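Local coordinates for protein metallocarboxypeptidase (Trypanosoma cruzi, PDB 3DWC) that probably removes single amino acids, other than proline, from the C-terminal end of peptides, as a cobalt-bound metallocarboxypeptidase of the M32 family, at residues 76-79 against 80-83; 84-87 against 88-91. All blocks are in the same frame, centred on the assembly; numbering follows the deposited sequence.

Interaction 1: residues 76-79 against 80-83. With SO4 (sulfate ion), chain T.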
loop_
_atom_site.group_PDB
_atom_site.type_symbol
_atom_site.label_atom_id
_atom_site.label_comp_id
_atom_site.label_asym_id
_atom_site.label_seq_id
_atom_site.Cartn_x
_atom_site.Cartn_y
_atom_site.Cartn_z
ATOM N N LEU B 76 -5.904 18.475 -34.130
ATOM C CA LEU B 76 -6.046 17.475 -33.077
ATOM C C LEU B 76 -7.500 17.075 -33.028
ATOM O O LEU B 76 -8.342 17.872 -33.379
ATOM C CB LEU B 76 -5.615 18.068 -31.737
ATOM C CG LEU B 76 -4.144 18.409 -31.500
ATOM C CD1 LEU B 76 -3.988 18.907 -30.103
ATOM C CD2 LEU B 76 -3.263 17.199 -31.720
ATOM N N GLU B 77 -7.800 15.856 -32.598
ATOM C CA GLU B 77 -9.188 15.475 -32.396
ATOM C C GLU B 77 -9.790 16.314 -31.257
ATOM O O GLU B 77 -9.074 16.984 -30.534
ATOM C CB GLU B 77 -9.306 13.974 -32.115
ATOM C CG GLU B 77 -8.912 13.078 -33.314
ATOM C CD GLU B 77 -8.576 11.635 -32.897
ATOM O OE1 GLU B 77 -8.678 11.303 -31.689
ATOM O OE2 GLU B 77 -8.196 10.833 -33.780
ATOM N N LYS B 78 -11.110 16.290 -31.115
ATOM C CA LYS B 78 -11.808 17.198 -30.203
ATOM C C LYS B 78 -11.364 16.978 -28.760
ATOM O O LYS B 78 -11.077 17.924 -28.036
ATOM C CB LYS B 78 -13.329 17.005 -30.298
ATOM C CG LYS B 78 -14.149 18.099 -29.609
ATOM C CD LYS B 78 -15.619 17.674 -29.371
ATOM C CE LYS B 78 -16.614 18.637 -30.056
ATOM N NZ LYS B 78 -17.980 18.018 -30.274
ATOM N N LEU B 79 -11.346 15.713 -28.378
ATOM C CA LEU B 79 -10.964 15.287 -27.058
ATOM C C LEU B 79 -9.470 15.514 -26.762
ATOM O O LEU B 79 -9.101 15.710 -25.615
ATOM C CB LEU B 79 -11.335 13.812 -26.881
ATOM C CG LEU B 79 -12.828 13.503 -26.678
ATOM C CD1 LEU B 79 -13.000 12.017 -26.426
ATOM C CD2 LEU B 79 -13.415 14.276 -25.501
ATOM N N GLN B 80 -8.628 15.478 -27.795
ATOM C CA GLN B 80 -7.203 15.774 -27.672
ATOM C C GLN B 80 -7.036 17.252 -27.420
ATOM O O GLN B 80 -6.220 17.663 -26.601
ATOM C CB GLN B 80 -6.445 15.368 -28.930
ATOM C CG GLN B 80 -6.434 13.892 -29.175
ATOM C CD GLN B 80 -5.775 13.502 -30.489
ATOM O OE1 GLN B 80 -5.885 14.217 -31.495
ATOM N NE2 GLN B 80 -5.104 12.357 -30.498
ATOM N N ARG B 81 -7.840 18.066 -28.113
ATOM C CA ARG B 81 -7.865 19.509 -27.852
ATOM C C ARG B 81 -8.251 19.805 -26.405
ATOM O O ARG B 81 -7.639 20.643 -25.762
ATOM C CB ARG B 81 -8.801 20.241 -28.831
ATOM C CG ARG B 81 -8.373 20.192 -30.286
ATOM C CD ARG B 81 -9.022 21.298 -31.121
ATOM N NE ARG B 81 -10.455 21.093 -31.182
ATOM C CZ ARG B 81 -11.091 20.356 -32.090
ATOM N NH1 ARG B 81 -10.439 19.738 -33.060
ATOM N NH2 ARG B 81 -12.411 20.228 -32.008
ATOM N N ALA B 82 -9.260 19.120 -25.878
ATOM C CA ALA B 82 -9.631 19.297 -24.454
ATOM C C ALA B 82 -8.492 18.828 -23.539
ATOM O O ALA B 82 -8.199 19.439 -22.476
ATOM C CB ALA B 82 -10.873 18.512 -24.113
ATOM N N ASN B 83 -7.859 17.730 -23.950
ATOM C CA ASN B 83 -6.779 17.161 -23.138
ATOM C C ASN B 83 -5.636 18.162 -23.110
ATOM O O ASN B 83 -5.062 18.401 -22.044
ATOM C CB ASN B 83 -6.373 15.786 -23.671
ATOM C CG ASN B 83 -5.455 15.023 -22.740
ATOM O OD1 ASN B 83 -5.613 15.047 -21.509
ATOM N ND2 ASN B 83 -4.488 14.315 -23.331
HETATM S S SO4 T . -13.021 22.843 -29.400
HETATM O O1 SO4 T . -11.827 22.249 -28.809
HETATM O O2 SO4 T . -12.765 23.335 -30.753
HETATM O O3 SO4 T . -14.092 21.842 -29.450
HETATM O O4 SO4 T . -13.399 24.000 -28.594
#
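Gln80 folds its side chain back over the start of its own helix and takes the backbone N-H of Glu77, the N-cap residue of helix 78-95. This is one of the two bonds of a capping box, the one from the N-cap N-H to the side chain three residues on: Glu77 N donates to Gln80 OE1 over 2.8 Å, fairly straight at 160°, though N is tilted from the amide plane. With CG beside its own backbone N (chi1 -66°) and an extended chain beyond, Gln80 reaches back along the helix. Its amide also stacks on the Glu77 carboxylate, the planes 16° apart, with Glu77 OE1 3.8 Å from Gln80 CD. Leu76 CB packs 3.8 Å from Arg81 CG, while Met3 and Tyr6 of helix 3-32 touch both Leu76 and Gln80.

Arg81 N begins the regular helical bonding, to Glu77 O at 2.9 Å. Its side chain bends at chi3, laying one guanidinium face over Lys78 CA and placing NH1 2.8 Å from Leu76 O. A sulfate, probably from the crystallisation liquor, lies at the guanidinium edge. Arg81 NE gives it a nearly straight bond, 3.0 Å to O1, and NH2 adds a long, weak one, 3.5 Å to O3.

Interaction 2: residues 84-87 against 88-91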
loop_
_atom_site.group_PDB
_atom_site.type_symbol
_atom_site.label_atom_id
_atom_site.label_comp_id
_atom_site.label_asym_id
_atom_site.label_seq_id
_atom_site.Cartn_x
_atom_site.Cartn_y
_atom_site.Cartn_z
ATOM N N LEU B 84 -5.353 18.812 -24.253
ATOM C CA LEU B 84 -4.280 19.815 -24.275
ATOM C C LEU B 84 -4.594 20.985 -23.333
ATOM O O LEU B 84 -3.709 21.500 -22.655
ATOM C CB LEU B 84 -4.009 20.318 -25.700
ATOM C CG LEU B 84 -2.839 21.287 -25.921
ATOM C CD1 LEU B 84 -1.522 20.766 -25.339
ATOM C CD2 LEU B 84 -2.692 21.611 -27.426
ATOM N N ARG B 85 -5.862 21.407 -23.302
ATOM C CA ARG B 85 -6.337 22.393 -22.304
ATOM C C ARG B 85 -6.076 21.929 -20.859
ATOM O O ARG B 85 -5.624 22.700 -20.021
ATOM C CB ARG B 85 -7.838 22.653 -22.477
ATOM C CG ARG B 85 -8.400 23.786 -21.625
ATOM C CD ARG B 85 -9.928 23.831 -21.714
ATOM N NE ARG B 85 -10.516 22.591 -21.214
ATOM C CZ ARG B 85 -11.609 21.998 -21.694
ATOM N NH1 ARG B 85 -12.274 22.501 -22.713
ATOM N NH2 ARG B 85 -12.023 20.870 -21.140
ATOM N N GLU B 86 -6.373 20.663 -20.572
ATOM C CA GLU B 86 -6.206 20.171 -19.221
ATOM C C GLU B 86 -4.723 20.018 -18.875
ATOM O O GLU B 86 -4.341 20.231 -17.730
ATOM C CB GLU B 86 -7.011 18.904 -19.004
ATOM C CG GLU B 86 -8.480 19.125 -19.163
ATOM C CD GLU B 86 -9.034 20.262 -18.295
ATOM O OE1 GLU B 86 -8.663 20.344 -17.116
ATOM O OE2 GLU B 86 -9.868 21.040 -18.797
ATOM N N MET B 87 -3.892 19.685 -19.869
ATOM C CA MET B 87 -2.445 19.643 -19.680
ATOM C C MET B 87 -1.869 20.997 -19.288
ATOM O O MET B 87 -1.060 21.079 -18.386
ATOM C CB MET B 87 -1.740 19.198 -20.977
ATOM C CG MET B 87 -1.921 17.748 -21.350
ATOM S SD MET B 87 -1.254 17.412 -22.982
ATOM C CE MET B 87 -1.184 15.598 -22.921
ATOM N N ARG B 88 -2.228 22.052 -20.027
ATOM C CA ARG B 88 -1.799 23.413 -19.674
ATOM C C ARG B 88 -2.203 23.783 -18.264
ATOM O O ARG B 88 -1.409 24.362 -17.526
ATOM C CB ARG B 88 -2.379 24.461 -20.626
ATOM C CG ARG B 88 -2.149 25.887 -20.156
ATOM C CD ARG B 88 -2.500 26.923 -21.214
ATOM N NE ARG B 88 -1.419 27.087 -22.180
ATOM C CZ ARG B 88 -0.402 27.923 -22.017
ATOM N NH1 ARG B 88 0.518 28.012 -22.963
ATOM N NH2 ARG B 88 -0.291 28.665 -20.912
ATOM N N ARG B 89 -3.447 23.466 -17.904
ATOM C CA ARG B 89 -3.936 23.717 -16.559
ATOM C C ARG B 89 -3.086 23.025 -15.471
ATOM O O ARG B 89 -2.713 23.673 -14.497
ATOM C CB ARG B 89 -5.391 23.269 -16.435
ATOM C CG ARG B 89 -5.889 23.344 -15.022
ATOM C CD ARG B 89 -7.362 22.989 -14.888
ATOM N NE ARG B 89 -7.699 22.839 -13.458
ATOM C CZ ARG B 89 -7.812 23.863 -12.589
ATOM N NH1 ARG B 89 -7.610 25.135 -12.961
ATOM N NH2 ARG B 89 -8.104 23.606 -11.336
ATOM N N ALA B 90 -2.827 21.717 -15.622
ATOM C CA ALA B 90 -1.965 20.996 -14.668
ATOM C C ALA B 90 -0.570 21.616 -14.644
ATOM O O ALA B 90 0.002 21.749 -13.594
ATOM C CB ALA B 90 -1.858 19.502 -14.999
ATOM N N TRP B 91 -0.048 22.009 -15.804
ATOM C CA TRP B 91 1.280 22.617 -15.886
ATOM C C TRP B 91 1.310 23.986 -15.181
ATOM O O TRP B 91 2.221 24.296 -14.416
ATOM C CB TRP B 91 1.708 22.724 -17.359
ATOM C CG TRP B 91 3.007 23.417 -17.545
ATOM C CD1 TRP B 91 4.248 22.849 -17.581
ATOM C CD2 TRP B 91 3.203 24.819 -17.724
ATOM N NE1 TRP B 91 5.204 23.824 -17.759
ATOM C CE2 TRP B 91 4.577 25.039 -17.854
ATOM C CE3 TRP B 91 2.333 25.916 -17.795
ATOM C CZ2 TRP B 91 5.102 26.302 -18.044
ATOM C CZ3 TRP B 91 2.854 27.157 -17.970
ATOM C CH2 TRP B 91 4.222 27.346 -18.095
#
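Glu86 and Arg89, one turn apart on helix 78-95, run side by side and point the same way, yet meet through the aliphatic part of the arginine: Glu86 OE1 is 3.7 Å from Arg89 CD. The charged ends stay apart, with OE1 4.5 Å from Arg89 NE, beyond a salt bridge, and the two flat groups turned 52° from each other. Arg89 instead carries its guanidinium on to Asp160.

The close-knit part is the backbone of the alpha-helix. Four successive i to i+4 bonds join the two turns, from Arg88 N to Leu84 O at 3.1 Å through to Trp91 N to Met87 O at 2.9 Å. Beside them, Arg89 CB sits 3.5 Å from Glu86 O and Trp91 CB 3.4 Å from Met87 O.

Outward from the backbone the side chains diverge, and the partly exposed arginines each find a different acid. Arg85 turns to its neighbour in sequence: NE (2.9 Å) and NH2 (3.2 Å) both grip Glu86 OE2 side-on, almost within the guanidinium plane and on the anti side of the carboxylate. A bend at chi2 (-54°) swings the Glu86 carboxylate back alongside the helix, where Arg292 pairs with OE1. Flanked by two arginines, this buried acid probably stays ionised. Arg88 departs in another direction, to Glu70 and to Glu92 on the following turn.

The buried faces have different neighbours. Met87 lies against Leu9, Glu10 and Phe13 of helix 3-32, and Leu84 touches Leu9 there as well as Ala69 of helix 60-71, while Trp91 packs on Ile62, Arg63 and Ile66 of that same helix.

Overall arrangement
Interactions 1 and 2 follow one another along the chain, interaction 1 at the N-cap and first turn of helix 78-95, interaction 2 in the turns after it, with centres about 12 Å apart and a hydrophobic touch between Leu76 CD1 and Leu84 CD2. Each is partly buried, but the centre of interaction 1 lies about 28 Å from the centre of the chain, that of interaction 2 about 22 Å, and only interaction 1 includes exposed residues. At the helix start a side-chain amide caps the backbone and an arginine holds a sulfate; farther along, arginines and glutamates pair with charges of the protein itself. Helix 3-32 packs against both; interaction 2 also meets helix 60-71. Both lie away from the cobalt site.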